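Local coordinates for protein ralf, proline/betaine transporter (Legionella pneumophila, PDB 4D7Q) that probably acts as a guanine nucleotide exchange factor, here as an engineered chimera joining a Legionella Sec7 domain to a Rickettsia capping domain, at residues P207-N212 and T328-I333; I301-E306 and K317-I322; D219-Q224 and N237-L242. The protein carries 2 engineered substitutions. All blocks are in the same frame, centred on the assembly; numbering follows the deposited sequence.

Interaction 1: residues P207-N212 and T328-I333; sequences PGYQIN and TKVTSI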
loop_
_atom_site.group_PDB
_atom_site.type_symbol
_atom_site.label_atom_id
_atom_site.label_comp_id
_atom_site.label_asym_id
_atom_site.label_seq_id
_atom_site.Cartn_x
_atom_site.Cartn_y
_atom_site.Cartn_z
ATOM N N PRO A 207 -0.030 7.631 -5.215
ATOM C CA PRO A 207 -0.539 9.014 -5.128
ATOM C C PRO A 207 0.498 9.999 -4.594
ATOM O O PRO A 207 1.278 9.670 -3.686
ATOM C CB PRO A 207 -1.711 8.895 -4.135
ATOM C CG PRO A 207 -2.159 7.486 -4.251
ATOM C CD PRO A 207 -0.902 6.706 -4.457
ATOM N N GLY A 208 0.485 11.198 -5.160
ATOM C CA GLY A 208 1.401 12.260 -4.785
ATOM C C GLY A 208 2.629 12.277 -5.664
ATOM O O GLY A 208 2.560 11.932 -6.846
ATOM N N TYR A 209 3.762 12.670 -5.078
ATOM C CA TYR A 209 5.040 12.775 -5.781
ATOM C C TYR A 209 5.937 11.593 -5.481
ATOM O O TYR A 209 6.089 11.202 -4.315
ATOM C CB TYR A 209 5.750 14.060 -5.384
ATOM C CG TYR A 209 4.910 15.304 -5.535
ATOM C CD1 TYR A 209 4.708 15.888 -6.786
ATOM C CD2 TYR A 209 4.394 15.960 -4.415
ATOM C CE1 TYR A 209 3.984 17.072 -6.921
ATOM C CE2 TYR A 209 3.661 17.136 -4.539
ATOM C CZ TYR A 209 3.477 17.702 -5.790
ATOM O OH TYR A 209 2.754 18.868 -5.887
ATOM N N GLN A 210 6.504 11.010 -6.534
ATOM C CA GLN A 210 7.356 9.833 -6.391
ATOM C C GLN A 210 8.660 10.044 -7.117
ATOM O O GLN A 210 8.675 10.580 -8.216
ATOM C CB GLN A 210 6.651 8.568 -6.905
ATOM C CG GLN A 210 7.406 7.252 -6.598
ATOM C CD GLN A 210 6.580 6.026 -6.900
ATOM O OE1 GLN A 210 5.375 5.998 -6.687
ATOM N NE2 GLN A 210 7.221 4.963 -7.352
ATOM N N ILE A 211 9.759 9.644 -6.475
ATOM C CA ILE A 211 11.094 9.713 -7.057
ATOM C C ILE A 211 11.698 8.314 -6.963
ATOM O O ILE A 211 12.043 7.858 -5.862
ATOM C CB ILE A 211 12.020 10.805 -6.460
ATOM C CG1 ILE A 211 11.285 12.157 -6.204
ATOM C CG2 ILE A 211 13.253 10.973 -7.378
ATOM C CD1 ILE A 211 12.182 13.302 -5.549
ATOM N N ASN A 212 11.779 7.621 -8.116
ATOM C CA ASN A 212 12.357 6.281 -8.182
ATOM C C ASN A 212 13.838 6.370 -8.416
ATOM O O ASN A 212 14.310 7.393 -8.895
ATOM C CB ASN A 212 11.770 5.492 -9.344
ATOM C CG ASN A 212 10.346 5.117 -9.162
ATOM O OD1 ASN A 212 9.860 4.952 -8.037
ATOM N ND2 ASN A 212 9.675 4.913 -10.278
ATOM N N THR A 328 17.061 15.277 -7.550
ATOM C CA THR A 328 16.452 14.441 -8.586
ATOM C C THR A 328 15.064 14.941 -8.945
ATOM O O THR A 328 14.221 15.157 -8.055
ATOM C CB THR A 328 16.382 12.978 -8.133
ATOM O OG1 THR A 328 17.575 12.625 -7.429
ATOM C CG2 THR A 328 16.140 12.013 -9.295
ATOM N N LYS A 329 14.806 15.102 -10.251
ATOM C CA LYS A 329 13.462 15.481 -10.678
ATOM C C LYS A 329 12.502 14.297 -10.399
ATOM O O LYS A 329 12.928 13.134 -10.360
ATOM C CB LYS A 329 13.414 15.975 -12.144
ATOM C CG LYS A 329 13.615 14.903 -13.209
ATOM C CD LYS A 329 13.301 15.435 -14.614
ATOM C CE LYS A 329 13.597 14.411 -15.689
ATOM N NZ LYS A 329 13.291 14.924 -17.053
ATOM N N VAL A 330 11.247 14.602 -10.155
ATOM C CA VAL A 330 10.204 13.641 -9.851
ATOM C C VAL A 330 9.962 12.677 -11.036
ATOM O O VAL A 330 9.952 13.121 -12.152
ATOM C CB VAL A 330 8.950 14.443 -9.398
ATOM C CG1 VAL A 330 8.317 15.186 -10.533
ATOM C CG2 VAL A 330 7.928 13.614 -8.723
ATOM N N THR A 331 9.780 11.378 -10.797
ATOM C CA THR A 331 9.560 10.375 -11.833
ATOM C C THR A 331 8.082 10.278 -12.195
ATOM O O THR A 331 7.729 9.861 -13.297
ATOM C CB THR A 331 10.062 8.988 -11.391
ATOM O OG1 THR A 331 9.873 8.048 -12.456
ATOM C CG2 THR A 331 9.306 8.514 -10.161
ATOM N N SER A 332 7.223 10.670 -11.259
ATOM C CA SER A 332 5.782 10.632 -11.480
ATOM C C SER A 332 5.061 11.533 -10.500
ATOM O O SER A 332 5.494 11.703 -9.359
ATOM C CB SER A 332 5.237 9.209 -11.359
ATOM O OG SER A 332 5.278 8.786 -10.006
ATOM N N ILE A 333 3.956 12.106 -10.965
ATOM C CA ILE A 333 3.046 12.938 -10.191
ATOM C C ILE A 333 1.710 12.252 -10.339
ATOM O O ILE A 333 1.296 11.994 -11.470
ATOM C CB ILE A 333 3.008 14.409 -10.682
ATOM C CG1 ILE A 333 4.443 15.038 -10.667
ATOM C CG2 ILE A 333 2.007 15.197 -9.809
ATOM C CD1 ILE A 333 4.589 16.555 -11.070
HETATM O O HOH W 1 3.493 9.589 -8.154
HETATM O O HOH W 2 11.360 5.084 -12.717
#

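Interaction 2: residues I301-E306 and K317-I322; sequences IQPLRE and KLAAQI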
loop_
_atom_site.group_PDB
_atom_site.type_symbol
_atom_site.label_atom_id
_atom_site.label_comp_id
_atom_site.label_asym_id
_atom_site.label_seq_id
_atom_site.Cartn_x
_atom_site.Cartn_y
_atom_site.Cartn_z
ATOM N N ILE A 301 6.269 11.439 -1.618
ATOM C CA ILE A 301 5.914 12.663 -0.891
ATOM C C ILE A 301 4.440 13.003 -1.067
ATOM O O ILE A 301 3.950 13.112 -2.190
ATOM C CB ILE A 301 6.851 13.864 -1.234
ATOM C CG1 ILE A 301 8.341 13.474 -1.102
ATOM C CG2 ILE A 301 6.527 15.120 -0.382
ATOM C CD1 ILE A 301 8.986 13.324 -2.388
ATOM N N GLN A 302 3.737 13.197 0.049
ATOM C CA GLN A 302 2.311 13.512 -0.014
ATOM C C GLN A 302 1.904 14.583 0.959
ATOM O O GLN A 302 2.401 14.563 2.083
ATOM C CB GLN A 302 1.451 12.255 0.298
ATOM C CG GLN A 302 1.628 11.085 -0.692
ATOM C CD GLN A 302 0.986 9.800 -0.207
ATOM O OE1 GLN A 302 0.466 9.719 0.910
ATOM N NE2 GLN A 302 0.971 8.766 -1.050
ATOM N N PRO A 303 0.923 15.460 0.584
ATOM C CA PRO A 303 0.355 16.392 1.578
ATOM C C PRO A 303 -0.418 15.539 2.601
ATOM O O PRO A 303 -1.111 14.590 2.221
ATOM C CB PRO A 303 -0.606 17.269 0.758
ATOM C CG PRO A 303 -0.902 16.501 -0.463
ATOM C CD PRO A 303 0.228 15.555 -0.720
ATOM N N LEU A 304 -0.247 15.823 3.882
ATOM C CA LEU A 304 -0.874 15.010 4.919
ATOM C C LEU A 304 -2.354 15.310 5.218
ATOM O O LEU A 304 -2.728 16.443 5.538
ATOM C CB LEU A 304 -0.015 15.060 6.195
ATOM C CG LEU A 304 -0.099 13.891 7.176
ATOM C CD1 LEU A 304 0.335 12.560 6.535
ATOM C CD2 LEU A 304 0.746 14.174 8.397
ATOM N N ARG A 305 -3.191 14.259 5.123
ATOM C CA ARG A 305 -4.606 14.318 5.496
ATOM C C ARG A 305 -4.618 14.302 7.028
ATOM O O ARG A 305 -3.861 13.535 7.639
ATOM C CB ARG A 305 -5.366 13.089 4.959
ATOM C CG ARG A 305 -6.005 13.298 3.594
ATOM C CD ARG A 305 -6.866 12.107 3.184
ATOM N NE ARG A 305 -8.040 11.944 4.050
ATOM C CZ ARG A 305 -9.241 12.448 3.792
ATOM N NH1 ARG A 305 -9.445 13.173 2.699
ATOM N NH2 ARG A 305 -10.247 12.240 4.631
ATOM N N GLU A 306 -5.404 15.191 7.651
ATOM C CA GLU A 306 -5.456 15.259 9.125
ATOM C C GLU A 306 -6.888 15.278 9.631
ATOM O O GLU A 306 -7.743 15.923 9.014
ATOM C CB GLU A 306 -4.655 16.466 9.667
ATOM C CG GLU A 306 -3.148 16.333 9.488
ATOM C CD GLU A 306 -2.321 17.389 10.192
ATOM O OE1 GLU A 306 -2.070 18.452 9.580
ATOM O OE2 GLU A 306 -1.912 17.149 11.351
ATOM N N LYS A 317 1.277 22.732 -0.975
ATOM C CA LYS A 317 2.444 23.562 -1.274
ATOM C C LYS A 317 3.693 22.973 -0.601
ATOM O O LYS A 317 4.718 22.784 -1.260
ATOM C CB LYS A 317 2.193 24.996 -0.789
ATOM C CG LYS A 317 3.224 25.995 -1.282
ATOM C CD LYS A 317 3.129 27.301 -0.530
ATOM C CE LYS A 317 4.266 28.228 -0.882
ATOM N NZ LYS A 317 3.977 29.632 -0.476
ATOM N N LEU A 318 3.586 22.645 0.709
ATOM C CA LEU A 318 4.691 22.048 1.466
ATOM C C LEU A 318 5.165 20.736 0.833
ATOM O O LEU A 318 6.381 20.570 0.670
ATOM C CB LEU A 318 4.318 21.862 2.958
ATOM C CG LEU A 318 5.391 21.260 3.897
ATOM C CD1 LEU A 318 6.648 22.153 3.994
ATOM C CD2 LEU A 318 4.824 21.015 5.264
ATOM N N ALA A 319 4.226 19.855 0.388
ATOM C CA ALA A 319 4.611 18.599 -0.274
ATOM C C ALA A 319 5.380 18.899 -1.582
ATOM O O ALA A 319 6.439 18.308 -1.789
ATOM C CB ALA A 319 3.397 17.714 -0.540
ATOM N N ALA A 320 4.932 19.906 -2.384
ATOM C CA ALA A 320 5.650 20.306 -3.607
ATOM C C ALA A 320 7.023 20.934 -3.310
ATOM O O ALA A 320 7.958 20.671 -4.063
ATOM C CB ALA A 320 4.810 21.246 -4.456
ATOM N N GLN A 321 7.148 21.744 -2.216
ATOM C CA GLN A 321 8.427 22.387 -1.801
ATOM C C GLN A 321 9.458 21.340 -1.397
ATOM O O GLN A 321 10.628 21.436 -1.777
ATOM C CB GLN A 321 8.217 23.374 -0.631
ATOM C CG GLN A 321 7.460 24.633 -1.038
ATOM C CD GLN A 321 7.083 25.520 0.121
ATOM O OE1 GLN A 321 6.421 25.109 1.071
ATOM N NE2 GLN A 321 7.458 26.777 0.039
ATOM N N ILE A 322 9.017 20.349 -0.609
ATOM C CA ILE A 322 9.847 19.232 -0.141
ATOM C C ILE A 322 10.323 18.452 -1.359
ATOM O O ILE A 322 11.525 18.183 -1.473
ATOM C CB ILE A 322 9.053 18.329 0.838
ATOM C CG1 ILE A 322 8.822 19.064 2.190
ATOM C CG2 ILE A 322 9.770 16.952 1.041
ATOM C CD1 ILE A 322 7.700 18.461 3.094
#

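Interaction 3: residues D219-Q224 and N237-L242; sequences DKTFKQ and NIFPKL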
loop_
_atom_site.group_PDB
_atom_site.type_symbol
_atom_site.label_atom_id
_atom_site.label_comp_id
_atom_site.label_asym_id
_atom_site.label_seq_id
_atom_site.Cartn_x
_atom_site.Cartn_y
_atom_site.Cartn_z
ATOM N N ASP A 219 21.858 12.162 -5.323
ATOM C CA ASP A 219 21.046 13.246 -4.751
ATOM C C ASP A 219 21.592 13.763 -3.390
ATOM O O ASP A 219 21.643 12.998 -2.420
ATOM C CB ASP A 219 19.585 12.749 -4.611
ATOM C CG ASP A 219 18.537 13.831 -4.433
ATOM O OD1 ASP A 219 18.737 14.719 -3.581
ATOM O OD2 ASP A 219 17.499 13.765 -5.114
ATOM N N LYS A 220 21.958 15.065 -3.319
ATOM C CA LYS A 220 22.487 15.700 -2.095
ATOM C C LYS A 220 21.466 15.783 -0.971
ATOM O O LYS A 220 21.840 15.600 0.194
ATOM C CB LYS A 220 23.130 17.077 -2.370
ATOM C CG LYS A 220 24.046 17.561 -1.243
ATOM C CD LYS A 220 24.745 18.890 -1.568
ATOM C CE LYS A 220 24.127 20.088 -0.880
ATOM N NZ LYS A 220 24.465 20.144 0.566
ATOM N N THR A 221 20.182 16.033 -1.307
ATOM C CA THR A 221 19.101 16.074 -0.315
ATOM C C THR A 221 18.846 14.668 0.257
ATOM O O THR A 221 18.685 14.513 1.472
ATOM C CB THR A 221 17.830 16.712 -0.894
ATOM O OG1 THR A 221 18.196 17.887 -1.614
ATOM C CG2 THR A 221 16.811 17.074 0.196
ATOM N N PHE A 222 18.815 13.650 -0.616
ATOM C CA PHE A 222 18.628 12.279 -0.156
ATOM C C PHE A 222 19.853 11.806 0.633
ATOM O O PHE A 222 19.678 11.134 1.656
ATOM C CB PHE A 222 18.307 11.325 -1.305
ATOM C CG PHE A 222 17.910 9.942 -0.842
ATOM C CD1 PHE A 222 16.653 9.708 -0.293
ATOM C CD2 PHE A 222 18.782 8.868 -0.981
ATOM C CE1 PHE A 222 16.279 8.425 0.111
ATOM C CE2 PHE A 222 18.404 7.581 -0.579
ATOM C CZ PHE A 222 17.161 7.368 -0.033
ATOM N N LYS A 223 21.085 12.186 0.185
ATOM C CA LYS A 223 22.339 11.851 0.882
ATOM C C LYS A 223 22.253 12.291 2.353
ATOM O O LYS A 223 22.530 11.501 3.252
ATOM C CB LYS A 223 23.548 12.530 0.212
ATOM C CG LYS A 223 24.881 12.223 0.914
ATOM C CD LYS A 223 25.925 13.313 0.715
ATOM C CE LYS A 223 26.813 13.069 -0.479
ATOM N NZ LYS A 223 27.731 14.211 -0.723
ATOM N N GLN A 224 21.836 13.547 2.578
ATOM C CA GLN A 224 21.703 14.146 3.901
ATOM C C GLN A 224 20.599 13.475 4.719
ATOM O O GLN A 224 20.845 13.082 5.861
ATOM C CB GLN A 224 21.492 15.658 3.780
ATOM C CG GLN A 224 22.739 16.384 3.295
ATOM C CD GLN A 224 22.503 17.857 3.182
ATOM O OE1 GLN A 224 22.013 18.358 2.167
ATOM N NE2 GLN A 224 22.814 18.579 4.240
ATOM N N ASN A 237 16.279 20.454 8.883
ATOM C CA ASN A 237 15.812 21.085 7.656
ATOM C C ASN A 237 16.995 21.218 6.680
ATOM O O ASN A 237 17.788 22.150 6.755
ATOM C CB ASN A 237 15.121 22.418 7.948
ATOM C CG ASN A 237 14.614 23.177 6.733
ATOM O OD1 ASN A 237 14.704 22.730 5.589
ATOM N ND2 ASN A 237 14.055 24.354 6.957
ATOM N N ILE A 238 17.127 20.235 5.789
ATOM C CA ILE A 238 18.189 20.173 4.769
ATOM C C ILE A 238 17.597 20.449 3.369
ATOM O O ILE A 238 18.236 20.191 2.352
ATOM C CB ILE A 238 18.906 18.778 4.867
ATOM C CG1 ILE A 238 17.889 17.612 5.032
ATOM C CG2 ILE A 238 19.884 18.765 6.055
ATOM C CD1 ILE A 238 17.523 16.855 3.811
ATOM N N PHE A 239 16.365 20.963 3.339
ATOM C CA PHE A 239 15.587 21.213 2.130
ATOM C C PHE A 239 15.858 22.602 1.536
ATOM O O PHE A 239 15.466 23.606 2.142
ATOM C CB PHE A 239 14.087 20.954 2.417
ATOM C CG PHE A 239 13.851 19.583 3.016
ATOM C CD1 PHE A 239 13.872 18.443 2.217
ATOM C CD2 PHE A 239 13.654 19.428 4.383
ATOM C CE1 PHE A 239 13.681 17.171 2.776
ATOM C CE2 PHE A 239 13.473 18.158 4.945
ATOM C CZ PHE A 239 13.491 17.034 4.136
ATOM N N PRO A 240 16.558 22.681 0.365
ATOM C CA PRO A 240 16.895 24.000 -0.208
ATOM C C PRO A 240 15.736 24.966 -0.477
ATOM O O PRO A 240 15.960 26.162 -0.418
ATOM C CB PRO A 240 17.682 23.651 -1.482
ATOM C CG PRO A 240 18.190 22.275 -1.259
ATOM C CD PRO A 240 17.153 21.587 -0.437
ATOM N N LYS A 241 14.508 24.470 -0.741
ATOM C CA LYS A 241 13.350 25.345 -0.999
ATOM C C LYS A 241 12.673 25.796 0.295
ATOM O O LYS A 241 11.734 26.596 0.256
ATOM C CB LYS A 241 12.326 24.671 -1.939
ATOM C CG LYS A 241 12.896 24.157 -3.264
ATOM C CD LYS A 241 13.319 25.275 -4.214
ATOM C CE LYS A 241 13.665 24.724 -5.575
ATOM N NZ LYS A 241 14.720 25.533 -6.249
ATOM N N LEU A 242 13.167 25.286 1.405
ATOM C CA LEU A 242 12.610 25.566 2.702
ATOM C C LEU A 242 13.601 26.176 3.710
ATOM O O LEU A 242 13.373 26.152 4.896
ATOM C CB LEU A 242 11.963 24.297 3.254
ATOM C CG LEU A 242 10.734 23.768 2.520
ATOM C CD1 LEU A 242 10.355 22.393 3.021
ATOM C CD2 LEU A 242 9.547 24.701 2.652
#

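Interaction 1: residues P207-N212 and T328-I333
Q210 faces both T331 and S332 across the last strand pair of the antiparallel sheet, a classic beta bulge within the capping domain, the Rickettsia part of this chimera. The carbonyl of Q210 takes both amides: T331 N donates to Q210 O over 2.9 Å, whereas S332 N makes only a weak bond of 3.4 Å to Q210 O. In return, Q210 N donates to S332 O at 3.1 Å, with 161° at the hydrogen. Y209 and I333 form the adjoining non-hydrogen-bonded pair, their side chains running the same way with Y209 CE1 4.0 Å from I333 CG2; the Y209 hydroxyl bonds to L344 O of helix 341-351. On the opposite sheet face, the extended Q210 side chain leaves with CG anti to the backbone N (chi1 -171°). Q210 NE2 donates to N212 OD1 at 2.7 Å, on a lone pair and close to both amide planes, and Q210 OE1 accepts from S206 N, which fixes the amide's rotation. Two waters bridge the edges of the pairing. One donates to G208 O and lies 2.7 Å from S332 OG; the other accepts from N212 ND2 and meets T331 OG1 weakly. T328 OG1 is held by D219, while its methyl CG2 packs 3.6 Å from I211 CG2. Among the polar atoms buried here, N212 N has no partner in the model; T331 CG2 faces it at 3.3 Å. The bulge thus lets one carbonyl serve two amides, the second weakly, and beyond it a water reaches T331 while N212 N stays without a partner.

Interaction 2: residues I301-E306 and K317-I322
The CG2 methyl of I301 lies over the backbone of A319, 3.5 Å from A319 O, on the helix side that faces the sheet. CG1 of I301 stands beside the backbone N (chi1 -51°), which leaves CG2 anti to that N and directed at the helix. The same methyl also meets I322 CG2 at 4.0 Å, one turn further along, and is therefore wedged between two residues of a single helical face. A319 O, close beneath it, accepts a hydrogen bond from T323 OG1.

A319 makes the second half of the contact. Its short side chain points at the strand and rests on the peptide link between Q302 and P303, with A319 CB 3.5 Å from P303 N and 3.8 Å from Q302 C. The proline ring borders the same methyl through P303 CD, 3.8 Å from A319 CB. The small alanine allows close approach: the short axes of strand 301-303 and helix 317-322 come within 6.9 Å, at 162° and so nearly antiparallel. The interface is apolar and buried. Q302, by contrast, turns its side chain from the helix, and its NE2 donates to P207 O.

Helix 313-325 follows strand 297-303 in the chain and returns across the sheet toward strand 332-334, which runs parallel to 297-303 with the antiparallel strand 208-214 between them, a split beta-alpha-beta arrangement within the Rickettsia-derived capping domain. I322 extends the helix's footing onto A278 and I280 of strand 277-283 and I270 of strand 264-271, while A320, directed away from segment 301-306, packs on Q347 and I351 of helix 341-351.

Interaction 3: residues D219-Q224 and N237-L242
The first turn of helix 220-230 and the irregular loop 237-242 approach most closely at T221 and I238, whose CA atoms are 6.6 Å apart. The helix opens with D219 as N-cap: F222 N donates to D219 OD1 at 3.2 Å, meeting the carboxylate from above its plane, and T221 N adds a weak bond to the same oxygen. Both segments belong to the Rickettsia-derived capping domain, and they meet through side-chain packing. I238 carries most of it. With CG1 set between its backbone N and carbonyl carbon (chi1 44°), its CD1 reaches T221, 3.5 Å from T221 O and 3.7 Å from T221 CG2. This CD1 also sits over one face of the neighbouring F239 ring, toward the rim. The T221 methyl abuts both, CG2 standing 3.8 Å from F239 CD1, while T221 OG1 is bonded to S325 O of helix 313-325. Q224, one turn on, slides past I238 in the opposite direction, with CB 4.1 Å from I238 CD1. Within the loop, N237 bonds at both ends of its amide: OD1 accepts weakly from F239 N, and ND2 donates to L242 O at 2.8 Å, from above the carbonyl plane.

After the helical Sec7 part, strand 208-214 opens the loop that interaction 1 closes with 328-333; this longest loop encloses the other two. Inside it, interaction 3 folds the loop after helix 220-230 back onto that helix's start, and interaction 2 then joins strand 297-303 to the helix that follows it; these two lie in series. In space all three touch. Strands 208-214 and 297-303 are sheet neighbours, bonded from Y209 O to I301 N (2.7 Å). Segment 328-333 meets the N-cap of helix 220-230, joining interactions 1 and 3, while L242 packs against L318, Q321 and I322, bringing loop 237-242 against helix 313-325. Sheet, helices and loop of the capping domain are thereby tied together.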